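Local coordinates for protein beta-1,3-1,4-glucanase (Caldicellulosiruptor sp. F32, PDB 5H4R) that hydrolyses mixed-linkage beta-1,3-1,4-glucans such as lichenan, as a family 5 glycoside hydrolase built on a TIM barrel, at residues R22-P26 against L336-E341; D68-Y72 against H104-T108; A244-V249 against I269-R275. The protein carries 1 engineered substitution. One frame throughout, in Å; residues are numbered along the deposited sequence.

Contact 1. Residues R22-P26 against L336-E341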
ATOM      1  N   ARG A  22     -18.873  -3.502  21.838  1.00 43.86           N
ATOM      2  CA  ARG A  22     -17.958  -2.792  22.735  1.00 23.17           C
ATOM      3  C   ARG A  22     -17.794  -1.332  22.344  1.00 20.94           C
ATOM      4  O   ARG A  22     -17.260  -0.534  23.091  1.00 26.01           O
ATOM      5  CB  ARG A  22     -16.573  -3.456  22.727  1.00 18.06           C
ATOM      6  CG  ARG A  22     -16.590  -4.892  23.229  1.00 17.20           C
ATOM      7  CD  ARG A  22     -15.205  -5.495  23.252  1.00 15.70           C
ATOM      8  NE  ARG A  22     -14.576  -5.471  21.941  1.00 15.55           N
ATOM      9  CZ  ARG A  22     -13.279  -5.618  21.735  1.00 15.30           C
ATOM     10  NH1 ARG A  22     -12.453  -5.818  22.761  1.00 18.44           N
ATOM     11  NH2 ARG A  22     -12.815  -5.534  20.504  1.00 14.55           N
ATOM     12  N   ALA A  23     -18.205  -1.011  21.132  1.00 18.03           N
ATOM     13  CA  ALA A  23     -18.058   0.331  20.591  1.00 15.45           C
ATOM     14  C   ALA A  23     -19.293   0.631  19.763  1.00 21.36           C
ATOM     15  O   ALA A  23     -20.053  -0.268  19.389  1.00 27.57           O
ATOM     16  CB  ALA A  23     -16.790   0.471  19.747  1.00 21.22           C
ATOM     17  N   LYS A  24     -19.505   1.907  19.501  1.00 18.26           N
ATOM     18  CA  LYS A  24     -20.661   2.365  18.742  0.53 21.10           C
ATOM     19  C   LYS A  24     -20.170   2.919  17.416  1.00 22.50           C
ATOM     20  O   LYS A  24     -19.389   3.876  17.395  1.00 20.99           O
ATOM     21  CB  LYS A  24     -21.442   3.429  19.518  0.53 18.45           C
ATOM     22  CG  LYS A  24     -22.665   3.976  18.781  0.53 26.41           C
ATOM     23  CD  LYS A  24     -23.264   5.165  19.510  0.53 35.98           C
ATOM     24  CE  LYS A  24     -24.226   5.943  18.620  0.53 40.96           C
ATOM     25  NZ  LYS A  24     -24.708   7.195  19.272  0.53 29.30           N
ATOM     26  N   ILE A  25     -20.611   2.316  16.319  1.00 14.91           N
ATOM     27  CA  ILE A  25     -20.215   2.811  14.999  1.00 14.02           C
ATOM     28  C   ILE A  25     -21.002   4.085  14.705  1.00 15.39           C
ATOM     29  O   ILE A  25     -22.234   4.077  14.818  1.00 15.87           O
ATOM     30  CB  ILE A  25     -20.462   1.756  13.929  1.00 15.50           C
ATOM     31  CG1 ILE A  25     -19.637   0.494  14.218  1.00 21.51           C
ATOM     32  CG2 ILE A  25     -20.123   2.303  12.567  1.00 15.73           C
ATOM     33  CD1 ILE A  25     -20.026  -0.721  13.324  1.00 22.33           C
ATOM     34  N   PRO A  26     -20.351   5.173  14.309  1.00 14.30           N
ATOM     35  CA  PRO A  26     -21.068   6.432  14.116  1.00 15.14           C
ATOM     36  C   PRO A  26     -21.820   6.467  12.794  1.00 15.34           C
ATOM     37  O   PRO A  26     -21.484   5.777  11.835  1.00 14.72           O
ATOM     38  CB  PRO A  26     -19.948   7.481  14.130  1.00 14.56           C
ATOM     39  CG  PRO A  26     -18.774   6.751  13.579  1.00 14.80           C
ATOM     40  CD  PRO A  26     -18.891   5.342  14.117  1.00 14.00           C
ATOM     41  N   LEU A 336     -10.492   1.875  21.624  1.00  8.52           N
ATOM     42  CA  LEU A 336     -11.280   1.235  20.579  1.00  9.40           C
ATOM     43  C   LEU A 336     -12.298   2.199  19.984  1.00  9.32           C
ATOM     44  O   LEU A 336     -12.430   2.293  18.764  1.00 10.22           O
ATOM     45  CB  LEU A 336     -11.984   0.002  21.130  1.00 10.23           C
ATOM     46  CG  LEU A 336     -12.869  -0.748  20.141  1.00 11.61           C
ATOM     47  CD1 LEU A 336     -12.051  -1.239  18.944  1.00 12.24           C
ATOM     48  CD2 LEU A 336     -13.562  -1.919  20.850  1.00 16.40           C
ATOM     49  N   GLN A 337     -13.061   2.891  20.835  1.00 11.46           N
ATOM     50  CA  GLN A 337     -14.103   3.770  20.312  1.00 10.08           C
ATOM     51  C   GLN A 337     -13.513   4.804  19.361  1.00  9.31           C
ATOM     52  O   GLN A 337     -14.088   5.088  18.296  1.00 10.18           O
ATOM     53  CB  GLN A 337     -14.839   4.453  21.464  1.00 14.46           C
ATOM     54  CG  GLN A 337     -15.918   5.388  20.988  1.00  9.74           C
ATOM     55  CD  GLN A 337     -17.041   4.655  20.269  1.00 15.51           C
ATOM     56  OE1 GLN A 337     -17.499   3.581  20.711  1.00 17.45           O
ATOM     57  NE2 GLN A 337     -17.520   5.245  19.175  1.00 18.86           N
ATOM     58  N   SER A 338     -12.362   5.389  19.723  1.00  8.70           N
ATOM     59  CA  SER A 338     -11.714   6.342  18.819  1.00  9.39           C
ATOM     60  C   SER A 338     -11.314   5.695  17.499  1.00  9.09           C
ATOM     61  O   SER A 338     -11.472   6.292  16.428  1.00  9.88           O
ATOM     62  CB  SER A 338     -10.472   6.952  19.465  1.00  8.81           C
ATOM     63  OG  SER A 338     -10.796   7.843  20.518  1.00 11.29           O
ATOM     64  N   ARG A 339     -10.731   4.493  17.552  1.00  7.82           N
ATOM     65  CA  ARG A 339     -10.289   3.855  16.321  1.00  6.14           C
ATOM     66  C   ARG A 339     -11.474   3.429  15.452  1.00  7.67           C
ATOM     67  O   ARG A 339     -11.379   3.469  14.219  1.00  8.54           O
ATOM     68  CB  ARG A 339      -9.378   2.684  16.647  1.00  7.04           C
ATOM     69  CG  ARG A 339      -8.094   3.102  17.301  1.00  9.63           C
ATOM     70  CD  ARG A 339      -6.996   2.095  17.076  1.00 15.86           C
ATOM     71  NE  ARG A 339      -7.298   0.842  17.758  1.00 13.53           N
ATOM     72  CZ  ARG A 339      -6.905  -0.376  17.375  1.00 10.59           C
ATOM     73  NH1 ARG A 339      -6.188  -0.581  16.272  1.00 11.30           N
ATOM     74  NH2 ARG A 339      -7.239  -1.410  18.121  1.00  9.22           N
ATOM     75  N   VAL A 340     -12.601   3.066  16.073  1.00 10.68           N
ATOM     76  CA  VAL A 340     -13.836   2.760  15.341  1.00 10.35           C
ATOM     77  C   VAL A 340     -14.361   3.999  14.608  1.00 11.07           C
ATOM     78  O   VAL A 340     -14.691   3.957  13.409  1.00  9.03           O
ATOM     79  CB  VAL A 340     -14.879   2.181  16.315  1.00  8.78           C
ATOM     80  CG1 VAL A 340     -16.282   2.169  15.717  1.00 13.43           C
ATOM     81  CG2 VAL A 340     -14.487   0.781  16.773  1.00 10.40           C
ATOM     82  N   GLU A 341     -14.435   5.133  15.307  1.00 10.56           N
ATOM     83  CA  GLU A 341     -14.907   6.351  14.654  1.00 10.17           C
ATOM     84  C   GLU A 341     -13.963   6.780  13.537  1.00  7.98           C
ATOM     85  O   GLU A 341     -14.412   7.156  12.443  1.00  9.21           O
ATOM     86  CB  GLU A 341     -15.078   7.468  15.676  1.00  9.69           C
ATOM     87  CG  GLU A 341     -16.235   7.237  16.632  1.00 12.46           C
ATOM     88  CD  GLU A 341     -16.407   8.334  17.690  1.00 17.36           C
ATOM     89  OE1 GLU A 341     -16.155   9.531  17.399  1.00 14.56           O
ATOM     90  OE2 GLU A 341     -16.785   7.990  18.841  1.00 18.28           O
TER
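NE2 of Q337 is shared between two acceptors: it gives one hydrogen to the backbone O of K24 and the other to OE2 of E341, one helical turn on, each at 2.9 Å. OE1 of Q337 accepts from the backbone N of K24, also at 2.9 Å. The two bonds to K24 are nearly straight and lie in the carbonyl planes, on lone pairs, so the amide pairs with one residue of an extended chain much as a neighbouring strand would. Glutamine suits the place because a single flat group carries both a donor and an acceptor. E341 OE2 is met on its anti lone pair; the other carboxylate oxygen of E341 is held by the backbone N of V295. The Q337 chain leaves the helix with CG anti to the backbone N (chi1 179°) and then bends at chi2 (65°), which brings the amide up to the K24 backbone.

Beside this polar seam, the small methyl of A23 settles between L336 and V340, with its CB 3.8 Å from V340 CG2. CD2 of L336 lies over one face of the R22 guanidinium, whose NE is paired with E386. P26 rests its ring on CG of E341. Because two bonds fix the Q337 amide to main-chain atoms, recognition of K24 depends on its backbone, and its extended side chain can lead away from the helix.

Contact 2. Residues D68-Y72 against H104-T108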
ATOM      1  N   ASP A  68      16.347 -21.518   6.094  1.00 24.91           N
ATOM      2  CA  ASP A  68      15.318 -21.534   5.055  1.00 22.20           C
ATOM      3  C   ASP A  68      14.795 -20.118   4.815  1.00 19.04           C
ATOM      4  O   ASP A  68      14.115 -19.552   5.674  1.00 20.19           O
ATOM      5  CB  ASP A  68      14.183 -22.463   5.485  1.00 28.81           C
ATOM      6  CG  ASP A  68      13.160 -22.705   4.387  1.00 29.42           C
ATOM      7  OD1 ASP A  68      13.147 -21.965   3.375  1.00 23.84           O
ATOM      8  OD2 ASP A  68      12.354 -23.650   4.547  1.00 29.08           O
ATOM      9  N   GLU A  69      15.070 -19.553   3.628  1.00 19.36           N
ATOM     10  CA  GLU A  69      14.645 -18.184   3.344  1.00 18.90           C
ATOM     11  C   GLU A  69      13.134 -18.022   3.401  1.00 17.40           C
ATOM     12  O   GLU A  69      12.659 -16.899   3.552  1.00 14.37           O
ATOM     13  CB  GLU A  69      15.139 -17.723   1.966  1.00 20.24           C
ATOM     14  CG  GLU A  69      14.409 -18.368   0.807  1.00 21.31           C
ATOM     15  CD  GLU A  69      14.961 -17.952  -0.518  1.00 27.07           C
ATOM     16  OE1 GLU A  69      15.043 -16.733  -0.773  1.00 20.18           O
ATOM     17  OE2 GLU A  69      15.308 -18.847  -1.309  1.00 23.64           O
ATOM     18  N   LEU A  70      12.359 -19.102   3.285  1.00 13.67           N
ATOM     19  CA  LEU A  70      10.916 -18.950   3.371  1.00 14.79           C
ATOM     20  C   LEU A  70      10.473 -18.508   4.759  1.00 15.42           C
ATOM     21  O   LEU A  70       9.375 -17.969   4.898  1.00 12.70           O
ATOM     22  CB  LEU A  70      10.223 -20.251   2.969  1.00 15.13           C
ATOM     23  CG  LEU A  70      10.369 -20.707   1.520  1.00 27.90           C
ATOM     24  CD1 LEU A  70       9.344 -21.789   1.225  1.00 22.79           C
ATOM     25  CD2 LEU A  70      10.196 -19.573   0.559  1.00 18.68           C
ATOM     26  N   LEU A  71      11.309 -18.704   5.786  1.00 15.08           N
ATOM     27  CA  LEU A  71      10.959 -18.255   7.127  1.00 13.59           C
ATOM     28  C   LEU A  71      10.917 -16.734   7.257  1.00 14.18           C
ATOM     29  O   LEU A  71      10.431 -16.236   8.274  1.00 14.35           O
ATOM     30  CB  LEU A  71      11.934 -18.881   8.137  1.00 16.66           C
ATOM     31  CG  LEU A  71      11.806 -20.405   8.234  1.00 22.92           C
ATOM     32  CD1 LEU A  71      12.918 -21.020   9.070  1.00 31.69           C
ATOM     33  CD2 LEU A  71      10.468 -20.805   8.794  1.00 26.24           C
ATOM     34  N   TYR A  72      11.369 -15.977   6.250  1.00 12.62           N
ATOM     35  CA  TYR A  72      11.093 -14.545   6.260  1.00 12.10           C
ATOM     36  C   TYR A  72       9.591 -14.286   6.310  1.00 12.86           C
ATOM     37  O   TYR A  72       9.158 -13.308   6.915  1.00 10.85           O
ATOM     38  CB  TYR A  72      11.708 -13.854   5.040  1.00 12.41           C
ATOM     39  CG  TYR A  72      13.149 -13.414   5.254  1.00 11.89           C
ATOM     40  CD1 TYR A  72      13.451 -12.199   5.873  1.00 16.08           C
ATOM     41  CD2 TYR A  72      14.204 -14.221   4.864  1.00 14.18           C
ATOM     42  CE1 TYR A  72      14.778 -11.803   6.065  1.00 15.76           C
ATOM     43  CE2 TYR A  72      15.507 -13.840   5.058  1.00 13.44           C
ATOM     44  CZ  TYR A  72      15.801 -12.645   5.668  1.00 14.86           C
ATOM     45  OH  TYR A  72      17.140 -12.311   5.827  1.00 15.03           O
ATOM     46  N   HIS A 104      14.871  -8.125  -1.597  1.00  9.72           N
ATOM     47  CA  HIS A 104      16.332  -8.018  -1.608  1.00 11.47           C
ATOM     48  C   HIS A 104      17.026  -9.111  -0.805  1.00 10.46           C
ATOM     49  O   HIS A 104      18.213  -9.372  -1.062  1.00 14.02           O
ATOM     50  CB  HIS A 104      16.787  -6.627  -1.132  1.00 10.51           C
ATOM     51  CG  HIS A 104      16.749  -6.424   0.352  1.00 10.86           C
ATOM     52  ND1 HIS A 104      15.686  -5.820   0.992  1.00 13.08           N
ATOM     53  CD2 HIS A 104      17.662  -6.692   1.315  1.00 14.52           C
ATOM     54  CE1 HIS A 104      15.936  -5.748   2.286  1.00 12.95           C
ATOM     55  NE2 HIS A 104      17.131  -6.265   2.510  1.00 13.40           N
ATOM     56  N   ASN A 105      16.342  -9.769   0.145  1.00 11.27           N
ATOM     57  CA  ASN A 105      16.934 -10.909   0.834  1.00 11.28           C
ATOM     58  C   ASN A 105      16.741 -12.203   0.072  1.00 12.61           C
ATOM     59  O   ASN A 105      17.068 -13.274   0.605  1.00 14.97           O
ATOM     60  CB  ASN A 105      16.349 -11.077   2.244  1.00 10.96           C
ATOM     61  CG  ASN A 105      16.677  -9.925   3.159  1.00 12.97           C
ATOM     62  OD1 ASN A 105      15.772  -9.280   3.692  1.00 16.45           O
ATOM     63  ND2 ASN A 105      17.961  -9.659   3.359  1.00 15.99           N
ATOM     64  N   HIS A 106      16.263 -12.116  -1.174  1.00 12.70           N
ATOM     65  CA  HIS A 106      15.889 -13.278  -1.959  1.00 13.91           C
ATOM     66  C   HIS A 106      16.423 -13.206  -3.385  1.00 14.48           C
ATOM     67  O   HIS A 106      15.881 -13.867  -4.277  1.00 14.65           O
ATOM     68  CB  HIS A 106      14.367 -13.402  -1.965  1.00 10.65           C
ATOM     69  CG  HIS A 106      13.782 -13.390  -0.591  1.00 12.56           C
ATOM     70  ND1 HIS A 106      13.843 -14.484   0.246  1.00 14.74           N
ATOM     71  CD2 HIS A 106      13.163 -12.410   0.113  1.00 12.87           C
ATOM     72  CE1 HIS A 106      13.286 -14.180   1.405  1.00 11.13           C
ATOM     73  NE2 HIS A 106      12.857 -12.926   1.350  1.00 11.12           N
ATOM     74  N   VAL A 107      17.482 -12.425  -3.616  1.00 12.70           N
ATOM     75  CA  VAL A 107      18.063 -12.290  -4.938  1.00 13.06           C
ATOM     76  C   VAL A 107      19.544 -12.635  -4.878  1.00 18.44           C
ATOM     77  O   VAL A 107      20.215 -12.474  -3.852  1.00 18.29           O
ATOM     78  CB  VAL A 107      17.856 -10.869  -5.514  1.00 13.50           C
ATOM     79  CG1 VAL A 107      16.393 -10.624  -5.742  1.00 15.63           C
ATOM     80  CG2 VAL A 107      18.466  -9.811  -4.603  1.00 16.46           C
ATOM     81  N   THR A 108      20.043 -13.161  -5.988  1.00 14.39           N
ATOM     82  CA  THR A 108      21.446 -13.503  -6.092  1.00 17.06           C
ATOM     83  C   THR A 108      21.942 -13.080  -7.462  1.00 22.35           C
ATOM     84  O   THR A 108      21.166 -12.923  -8.405  1.00 17.10           O
ATOM     85  CB  THR A 108      21.680 -15.005  -5.883  1.00 26.45           C
ATOM     86  OG1 THR A 108      21.064 -15.733  -6.947  1.00 25.63           O
ATOM     87  CG2 THR A 108      21.087 -15.475  -4.569  1.00 27.22           C
TER
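The Y72 ring has N105 over one face, where CB lies 4.2 Å from the ring centroid in a CH-pi contact, while the backbone O of E69 lies in plane at its edge. The amide of N105 is turned only 12° from the ring plane, and its OD1 comes to 3.6 Å from Y72 CE1. H106 presents its edge toward the face of Y72 in an offset edge-to-face pair, centroids 5.1 Å apart and planes at 81°. The imidazole itself has N105 CB above one face, near the rim, and the backbone O of E69 at its edge.

Also at that edge, H106 ND1 donates to E69 OE1 at 2.7 Å. The bond is nearly straight, lies in the ring plane and uses the anti lone pair of the carboxylate, which is almost coplanar with the imidazole. E69 reaches it with CG between the backbone N and the carbonyl carbon (chi1 73°) and an extended chain beyond. Its other oxygen, OE2, bonds to S115, so the carboxylate is held at both ends and should fix the rotation of the histidine. A carboxylate close to ND1 would probably also favour a protonated imidazole. An Asx turn, D68 OD1 to the backbone N of L70, opens the 3-10 segment that carries E69.

The main-chain O of F61 accepts from Y72 OH and its N donates to N105 OD1. W118 of helix 116-131 stacks on H106, and the contact joins the loop leading into helix 72-75 to the chain entering the small hairpin of strands 107-108 and 113-114.

Contact 3. Residues A244-V249 against I269-R275. With BGC (beta-D-glucopyranose), chain B; BGC (beta-D-glucopyranose), chain C.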
ATOM      1  N   ALA A 244       5.604   7.697  -0.861  1.00  8.93           N
ATOM      2  CA  ALA A 244       4.174   7.429  -1.048  1.00  9.18           C
ATOM      3  C   ALA A 244       3.307   8.486  -0.379  1.00  9.47           C
ATOM      4  O   ALA A 244       2.127   8.253  -0.121  1.00  9.99           O
ATOM      5  CB  ALA A 244       3.771   6.035  -0.544  1.00 11.89           C
ATOM      6  N   ALA A 245       3.848   9.669  -0.138  1.00  7.33           N
ATOM      7  CA  ALA A 245       3.066  10.711   0.498  1.00  9.16           C
ATOM      8  C   ALA A 245       2.102  11.348  -0.499  1.00 11.32           C
ATOM      9  O   ALA A 245       2.449  11.535  -1.667  1.00 10.81           O
ATOM     10  CB  ALA A 245       3.973  11.787   1.069  1.00 13.12           C
ATOM     11  N   PRO A 246       0.900  11.722  -0.057  1.00  8.31           N
ATOM     12  CA  PRO A 246       0.026  12.522  -0.939  1.00  8.00           C
ATOM     13  C   PRO A 246       0.718  13.773  -1.460  1.00 11.21           C
ATOM     14  O   PRO A 246       0.572  14.138  -2.642  1.00 11.07           O
ATOM     15  CB  PRO A 246      -1.169  12.868  -0.044  1.00 14.74           C
ATOM     16  CG  PRO A 246      -1.072  11.955   1.136  1.00 20.43           C
ATOM     17  CD  PRO A 246       0.345  11.542   1.289  1.00 13.05           C
ATOM     18  N   GLU A 247       1.501  14.436  -0.596  1.00 10.97           N
ATOM     19  CA  GLU A 247       2.113  15.699  -0.963  1.00 11.27           C
ATOM     20  C   GLU A 247       2.990  15.563  -2.196  1.00  9.41           C
ATOM     21  O   GLU A 247       3.105  16.518  -2.975  1.00 10.92           O
ATOM     22  CB  GLU A 247       2.946  16.247   0.195  1.00 11.12           C
ATOM     23  CG  GLU A 247       2.107  16.816   1.321  1.00 11.33           C
ATOM     24  CD  GLU A 247       1.492  15.766   2.231  1.00 15.00           C
ATOM     25  OE1 GLU A 247       1.818  14.568   2.143  1.00 13.80           O
ATOM     26  OE2 GLU A 247       0.662  16.164   3.066  1.00 16.05           O
ATOM     27  N   TYR A 248       3.619  14.408  -2.396  1.00  9.67           N
ATOM     28  CA  TYR A 248       4.654  14.304  -3.412  1.00  9.65           C
ATOM     29  C   TYR A 248       4.138  13.637  -4.680  1.00  9.28           C
ATOM     30  O   TYR A 248       4.903  13.449  -5.627  1.00 10.59           O
ATOM     31  CB  TYR A 248       5.905  13.623  -2.824  1.00  8.37           C
ATOM     32  CG  TYR A 248       6.382  14.430  -1.639  1.00  9.39           C
ATOM     33  CD1 TYR A 248       6.436  15.826  -1.707  1.00 13.28           C
ATOM     34  CD2 TYR A 248       6.727  13.817  -0.438  1.00  7.19           C
ATOM     35  CE1 TYR A 248       6.820  16.587  -0.594  1.00 13.22           C
ATOM     36  CE2 TYR A 248       7.112  14.574   0.670  1.00 11.75           C
ATOM     37  CZ  TYR A 248       7.143  15.947   0.579  1.00 13.37           C
ATOM     38  OH  TYR A 248       7.509  16.692   1.681  1.00 14.03           O
ATOM     39  N   VAL A 249       2.832  13.358  -4.751  1.00  9.49           N
ATOM     40  CA  VAL A 249       2.166  13.264  -6.042  1.00 10.02           C
ATOM     41  C   VAL A 249       1.402  14.531  -6.361  1.00 12.19           C
ATOM     42  O   VAL A 249       1.011  14.725  -7.525  1.00 11.75           O
ATOM     43  CB  VAL A 249       1.224  12.044  -6.142  1.00  8.14           C
ATOM     44  CG1 VAL A 249       2.049  10.751  -6.171  1.00 11.07           C
ATOM     45  CG2 VAL A 249       0.210  12.039  -5.021  1.00 10.10           C
ATOM     46  N   ILE A 269      -2.705   6.139  -9.051  1.00  8.86           N
ATOM     47  CA  ILE A 269      -1.832   6.845  -8.112  1.00  7.71           C
ATOM     48  C   ILE A 269      -1.914   6.149  -6.761  1.00  7.05           C
ATOM     49  O   ILE A 269      -3.011   5.912  -6.252  1.00 10.04           O
ATOM     50  CB  ILE A 269      -2.247   8.313  -7.977  1.00  9.26           C
ATOM     51  CG1 ILE A 269      -2.277   9.029  -9.319  1.00 12.98           C
ATOM     52  CG2 ILE A 269      -1.310   9.060  -7.000  1.00 11.85           C
ATOM     53  CD1 ILE A 269      -1.011   8.984 -10.083  1.00 13.89           C
ATOM     54  N   SER A 270      -0.762   5.809  -6.198  1.00  8.63           N
ATOM     55  CA  SER A 270      -0.641   5.159  -4.900  1.00  9.56           C
ATOM     56  C   SER A 270      -0.241   6.176  -3.840  1.00  8.85           C
ATOM     57  O   SER A 270       0.751   6.891  -4.009  1.00 11.25           O
ATOM     58  CB  SER A 270       0.417   4.052  -4.950  1.00 12.43           C
ATOM     59  OG  SER A 270       0.653   3.521  -3.662  1.00 14.24           O
ATOM     60  N   VAL A 271      -0.994   6.220  -2.738  1.00  9.38           N
ATOM     61  CA  VAL A 271      -0.596   7.027  -1.589  1.00  7.87           C
ATOM     62  C   VAL A 271      -0.790   6.203  -0.318  1.00  7.09           C
ATOM     63  O   VAL A 271      -1.645   5.315  -0.241  1.00 10.68           O
ATOM     64  CB  VAL A 271      -1.379   8.354  -1.456  1.00 14.24           C
ATOM     65  CG1 VAL A 271      -1.303   9.167  -2.719  1.00 14.07           C
ATOM     66  CG2 VAL A 271      -2.802   8.112  -1.086  1.00 20.63           C
ATOM     67  N   HIS A 272      -0.004   6.546   0.694  1.00  7.96           N
ATOM     68  CA  HIS A 272      -0.172   6.047   2.056  1.00  8.41           C
ATOM     69  C   HIS A 272      -0.445   7.244   2.948  1.00 12.47           C
ATOM     70  O   HIS A 272       0.152   8.304   2.745  1.00 11.83           O
ATOM     71  CB  HIS A 272       1.056   5.337   2.562  1.00 11.94           C
ATOM     72  CG  HIS A 272       1.415   4.148   1.752  1.00  9.30           C
ATOM     73  ND1 HIS A 272       2.573   3.436   1.948  1.00 14.76           N
ATOM     74  CD2 HIS A 272       0.770   3.559   0.719  1.00  9.48           C
ATOM     75  CE1 HIS A 272       2.619   2.443   1.078  1.00 15.41           C
ATOM     76  NE2 HIS A 272       1.532   2.488   0.325  1.00 13.15           N
ATOM     77  N   ALA A 273      -1.329   7.084   3.942  1.00 12.02           N
ATOM     78  CA  ALA A 273      -1.725   8.266   4.729  1.00 11.56           C
ATOM     79  C   ALA A 273      -2.291   7.818   6.079  1.00  7.67           C
ATOM     80  O   ALA A 273      -3.504   7.666   6.239  1.00  9.96           O
ATOM     81  CB  ALA A 273      -2.720   9.104   3.976  1.00 12.51           C
ATOM     82  N   TYR A 274      -1.393   7.672   7.052  1.00  9.63           N
ATOM     83  CA  TYR A 274      -1.791   7.370   8.426  1.00  6.81           C
ATOM     84  C   TYR A 274      -1.998   8.714   9.113  1.00 11.86           C
ATOM     85  O   TYR A 274      -1.115   9.255   9.764  1.00 10.81           O
ATOM     86  CB  TYR A 274      -0.732   6.535   9.114  1.00  7.57           C
ATOM     87  CG  TYR A 274      -0.429   5.176   8.516  1.00  8.90           C
ATOM     88  CD1 TYR A 274       0.438   5.032   7.446  1.00 11.49           C
ATOM     89  CD2 TYR A 274      -0.941   4.036   9.079  1.00  7.74           C
ATOM     90  CE1 TYR A 274       0.752   3.780   6.933  1.00  8.94           C
ATOM     91  CE2 TYR A 274      -0.619   2.784   8.603  1.00  8.15           C
ATOM     92  CZ  TYR A 274       0.208   2.648   7.511  1.00  8.90           C
ATOM     93  OH  TYR A 274       0.541   1.400   7.054  1.00 10.25           O
ATOM     94  N   ARG A 275      -3.168   9.285   8.884  1.00  9.36           N
ATOM     95  CA  ARG A 275      -3.462  10.661   9.253  1.00  8.23           C
ATOM     96  C   ARG A 275      -4.785  10.728   9.988  1.00  8.61           C
ATOM     97  O   ARG A 275      -5.740  10.023   9.627  1.00  9.97           O
ATOM     98  CB  ARG A 275      -3.515  11.552   8.030  1.00 11.83           C
ATOM     99  CG  ARG A 275      -2.195  11.479   7.297  1.00 13.15           C
ATOM    100  CD  ARG A 275      -1.983  12.617   6.437  1.00 17.56           C
ATOM    101  NE  ARG A 275      -0.667  12.490   5.814  1.00 17.44           N
ATOM    102  CZ  ARG A 275      -0.206  13.318   4.902  1.00 13.30           C
ATOM    103  NH1 ARG A 275      -0.952  14.340   4.500  1.00 15.58           N
ATOM    104  NH2 ARG A 275       1.009  13.100   4.390  1.00 15.48           N
TER
HETATM  105  C2  BGC B   2       5.232   0.879   5.523  1.00  6.55           C
HETATM  106  C3  BGC B   2       4.872  -0.367   6.312  1.00  6.79           C
HETATM  107  C4  BGC B   2       4.865   0.020   7.780  1.00  9.30           C
HETATM  108  C5  BGC B   2       3.615   0.879   7.957  1.00 10.55           C
HETATM  109  C6  BGC B   2       3.452   1.372   9.400  1.00 11.43           C
HETATM  110  C1  BGC B   2       4.677   2.181   6.128  1.00 14.78           C
HETATM  111  O2  BGC B   2       4.833   0.715   4.146  1.00  8.28           O
HETATM  112  O3  BGC B   2       5.868  -1.346   6.034  1.00  9.08           O
HETATM  113  O4  BGC B   2       4.750  -1.170   8.555  1.00  9.49           O
HETATM  114  O5  BGC B   2       3.622   2.002   7.075  1.00 13.36           O
HETATM  115  O6  BGC B   2       4.628   2.002   9.919  1.00 11.48           O
HETATM  116  C2  BGC C   1       6.653   5.443   9.246  1.00 14.56           C
HETATM  117  C3  BGC C   1       6.770   4.172   8.407  1.00 12.43           C
HETATM  118  C4  BGC C   1       5.501   3.960   7.577  1.00 13.70           C
HETATM  119  C5  BGC C   1       5.225   5.221   6.750  1.00 12.64           C
HETATM  120  C6  BGC C   1       3.822   5.321   6.137  1.00 30.59           C
HETATM  121  C1  BGC C   1       6.383   6.638   8.331  1.00 13.72           C
HETATM  122  O1  BGC C   1       6.158   7.857   9.065  1.00 23.94           O
HETATM  123  O2  BGC C   1       7.873   5.595   9.984  1.00 20.83           O
HETATM  124  O3  BGC C   1       6.963   3.049   9.267  1.00 17.52           O
HETATM  125  O4  BGC C   1       5.798   2.803   6.768  1.00 15.79           O
HETATM  126  O5  BGC C   1       5.198   6.337   7.619  1.00 24.57           O
HETATM  127  O6  BGC C   1       3.588   6.648   5.590  1.00 18.53           O
HETATM  128  O   HOH W   1       2.563   8.872  -3.335  1.00 10.61           O
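Charge pairing joins E247 and R275 end-on: NH2 donates to OE1 and NH1 to OE2, each at 2.8 Å, and both carboxylate oxygens use their syn lone pairs. Extended from CG to NE, the arginine reaches from the loop after the strand to E247 on helix 247-250; NE is hydrogen-bonded to a glycerol, probably from the crystallisation liquor. P246 covers one face of the guanidinium, its CD 3.5 Å from NH2.

Among backbone atoms, H272 N donates to A244 O at 2.8 Å. The same oxygen receives a CA-H...O contact from V271. A water donates to A245 O and S270 O, bridging two acceptors that could not bond each other.

Over the H272 ring, the methyl of A244 makes a CH-pi contact 3.9 Å from the centroid, a fit suited to a small side chain; H272 ND1 is hydrogen-bonded to OE1 of Q188, the engineered glutamine in the glycan pocket. Apolar packing comes from V249, whose methyls meet I269 CG2 and V271 CG1, and from P246, whose CG lies against V271 and A273. Y274, centre of an inverse gamma turn, sets its OH 3.1 Å from O5 of the chain B glucose and is hydrogen-bonded to E326 OE1.

Within the beta-alpha-beta unit, this packs the loop after strand 237-240 and helix 247-250 on strand 267-272, with helix 298-316 touching P246, V249 and V271, and strand 322-327 alongside.

Overall arrangement
The three contacts lie at different distances from the middle of a fold built on an eight-stranded parallel barrel. Contact 3 is closest to the middle, its centre about 10 Å from that of the chain, and it alone includes a residue of the glycan pocket, Y274. Contact 2 belongs to the loops following the first two barrel strands; the Y72 side chain is about 10 Å from a bound glucose, and the centres of contacts 2 and 3 are about 29 Å apart. Contact 1 ties the first modelled residues to helix 336-352 at the surface, spanning the chain segments that hold both other contacts. Its centre is about 25 Å from that of contact 3 and about 40 Å from that of contact 2, and none of the three touches another.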